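Local coordinates for protein Phosphoglucosamine/phosphogalactosamine mutase (Sulfolobus tokodaii, PDB 2F7L) that interconverts the 6-phosphates and 1-phosphates of glucosamine and galactosamine, a magnesium-dependent step towards UDP-N-acetylglucosamine and UDP-N-acetylgalactosamine, at residues A[174-179]-A[230-235]. Residues are numbered along the deposited sequence; the frame is centred on the assembly and turned at random.
Sequences KVLIDP and KTLKVD
Lys174, the first residue of strand 174-178, meets the 232-235 turn with both its backbone and its side chain, a worked example of how a parallel strand receives the loop that leads into its neighbour. Its carbonyl O accepts the backbone N of Asp235 at 2.6 Å, in the carbonyl plane, while its own N gives a fairly straight bond (158°) to Asp235 OD2 at 2.7 Å, reaching that oxygen from above the carboxylate plane. The Asp235 carboxylate can take part because CG is turned beside its own backbone N (chi1 -52°). With CG anti to N (chi1 -157°) and the chain extended beyond it, the Lys174 side chain runs along the turn, CD passing 3.5 Å from Lys233 O, and NZ ends in a hydrogen bond to Leu232 O. A leucine in its place would probably leave that carbonyl without its ammonium partner where helix 223-231 ends. Between these polar links sits Val234, its two methyls set against the backbone of Lys174 and Val175, with CG2 4.2 Å from Leu176 CB. Leu176 and Leu232 meet more loosely through their CD1 methyls.

Lys233, at positive phi, closes the helix in a Schellman motif and turns the chain toward the sheet. From Asp235 it continues into strand 236-239, which pairs in parallel with 174-178. On the opposite edge lies strand 198-201, and Leu176 also touches Val228 of helix 223-231, which links 198-201 to 236-239 in a beta-alpha-beta crossover spanning the central strand 174-178, within the alpha/beta/alpha domain II.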
loop_
_atom_site.group_PDB
_atom_site.type_symbol
_atom_site.label_atom_id
_atom_site.label_comp_id
_atom_site.label_asym_id
_atom_site.label_seq_id
_atom_site.Cartn_x
_atom_site.Cartn_y
_atom_site.Cartn_z
ATOM N N LYS A 174 1.134 -16.461 -19.335
ATOM C CA LYS A 174 2.294 -15.733 -19.831
ATOM C C LYS A 174 2.219 -14.346 -19.160
ATOM O O LYS A 174 1.461 -13.483 -19.605
ATOM C CB LYS A 174 2.202 -15.608 -21.354
ATOM C CG LYS A 174 3.543 -15.388 -22.037
ATOM C CD LYS A 174 3.393 -14.891 -23.484
ATOM C CE LYS A 174 4.759 -14.455 -24.066
ATOM N NZ LYS A 174 4.723 -13.712 -25.377
ATOM N N VAL A 175 2.994 -14.123 -18.099
ATOM C CA VAL A 175 2.936 -12.848 -17.371
ATOM C C VAL A 175 4.162 -11.957 -17.432
ATOM O O VAL A 175 5.271 -12.423 -17.692
ATOM C CB VAL A 175 2.628 -13.070 -15.842
ATOM C CG1 VAL A 175 1.275 -13.737 -15.660
ATOM C CG2 VAL A 175 3.713 -13.903 -15.191
ATOM N N LEU A 176 3.957 -10.662 -17.192
ATOM C CA LEU A 176 5.074 -9.703 -17.142
ATOM C C LEU A 176 5.062 -9.069 -15.748
ATOM O O LEU A 176 4.007 -8.707 -15.228
ATOM C CB LEU A 176 4.965 -8.620 -18.222
ATOM C CG LEU A 176 5.966 -7.481 -18.010
ATOM C CD1 LEU A 176 6.335 -6.766 -19.293
ATOM C CD2 LEU A 176 5.328 -6.501 -17.045
ATOM N N ILE A 177 6.243 -8.960 -15.147
ATOM C CA ILE A 177 6.389 -8.394 -13.814
ATOM C C ILE A 177 7.351 -7.200 -13.792
ATOM O O ILE A 177 8.500 -7.295 -14.227
ATOM C CB ILE A 177 6.875 -9.474 -12.846
ATOM C CG1 ILE A 177 5.824 -10.587 -12.741
ATOM C CG2 ILE A 177 7.146 -8.873 -11.500
ATOM C CD1 ILE A 177 6.223 -11.770 -11.858
ATOM N N ASP A 178 6.845 -6.068 -13.298
ATOM C CA ASP A 178 7.608 -4.825 -13.195
ATOM C C ASP A 178 7.794 -4.487 -11.721
ATOM O O ASP A 178 6.992 -3.758 -11.128
ATOM C CB ASP A 178 6.855 -3.696 -13.905
ATOM C CG ASP A 178 7.667 -2.396 -13.999
ATOM O OD1 ASP A 178 8.823 -2.355 -13.529
ATOM O OD2 ASP A 178 7.135 -1.408 -14.556
ATOM N N PRO A 179 8.857 -5.034 -11.102
ATOM C CA PRO A 179 9.153 -4.797 -9.689
ATOM C C PRO A 179 9.812 -3.454 -9.428
ATOM O O PRO A 179 10.217 -3.162 -8.295
ATOM C CB PRO A 179 10.050 -5.971 -9.340
ATOM C CG PRO A 179 10.788 -6.179 -10.591
ATOM C CD PRO A 179 9.731 -6.093 -11.632
ATOM N N LYS A 230 1.909 -5.212 -24.141
ATOM C CA LYS A 230 1.263 -5.441 -25.423
ATOM C C LYS A 230 2.208 -6.093 -26.425
ATOM O O LYS A 230 1.906 -7.159 -26.955
ATOM C CB LYS A 230 0.722 -4.122 -25.997
ATOM C CG LYS A 230 -0.575 -4.305 -26.797
ATOM C CD LYS A 230 -1.017 -3.045 -27.562
ATOM C CE LYS A 230 -1.375 -1.889 -26.621
ATOM N NZ LYS A 230 -0.209 -1.348 -25.836
ATOM N N THR A 231 3.357 -5.479 -26.673
ATOM C CA THR A 231 4.280 -6.043 -27.646
ATOM C C THR A 231 4.646 -7.504 -27.391
ATOM O O THR A 231 4.979 -8.222 -28.326
ATOM C CB THR A 231 5.585 -5.194 -27.800
ATOM O OG1 THR A 231 6.733 -6.029 -27.581
ATOM C CG2 THR A 231 5.589 -3.999 -26.851
ATOM N N LEU A 232 4.560 -7.947 -26.140
ATOM C CA LEU A 232 4.875 -9.329 -25.791
ATOM C C LEU A 232 3.631 -10.204 -25.628
ATOM O O LEU A 232 3.750 -11.367 -25.246
ATOM C CB LEU A 232 5.671 -9.389 -24.484
ATOM C CG LEU A 232 7.151 -9.004 -24.419
ATOM C CD1 LEU A 232 7.589 -8.939 -22.954
ATOM C CD2 LEU A 232 7.983 -10.007 -25.192
ATOM N N LYS A 233 2.445 -9.659 -25.887
ATOM C CA LYS A 233 1.207 -10.437 -25.760
ATOM C C LYS A 233 1.148 -11.311 -24.503
ATOM O O LYS A 233 0.989 -12.528 -24.572
ATOM C CB LYS A 233 1.030 -11.322 -26.984
ATOM C CG LYS A 233 0.866 -10.531 -28.237
ATOM C CD LYS A 233 1.414 -11.242 -29.458
ATOM C CE LYS A 233 1.363 -10.276 -30.636
ATOM N NZ LYS A 233 0.012 -9.605 -30.725
ATOM N N VAL A 234 1.270 -10.680 -23.352
ATOM C CA VAL A 234 1.234 -11.389 -22.099
ATOM C C VAL A 234 -0.228 -11.464 -21.658
ATOM O O VAL A 234 -1.020 -10.600 -22.016
ATOM C CB VAL A 234 2.114 -10.629 -21.100
ATOM C CG1 VAL A 234 1.443 -10.510 -19.772
ATOM C CG2 VAL A 234 3.433 -11.331 -20.975
ATOM N N ASP A 235 -0.595 -12.498 -20.907
ATOM C CA ASP A 235 -1.977 -12.648 -20.446
ATOM C C ASP A 235 -2.303 -11.672 -19.317
ATOM O O ASP A 235 -3.455 -11.269 -19.126
ATOM C CB ASP A 235 -2.232 -14.077 -19.961
ATOM C CG ASP A 235 -1.834 -15.113 -20.984
ATOM O OD1 ASP A 235 -2.162 -14.912 -22.171
ATOM O OD2 ASP A 235 -1.202 -16.129 -20.610
#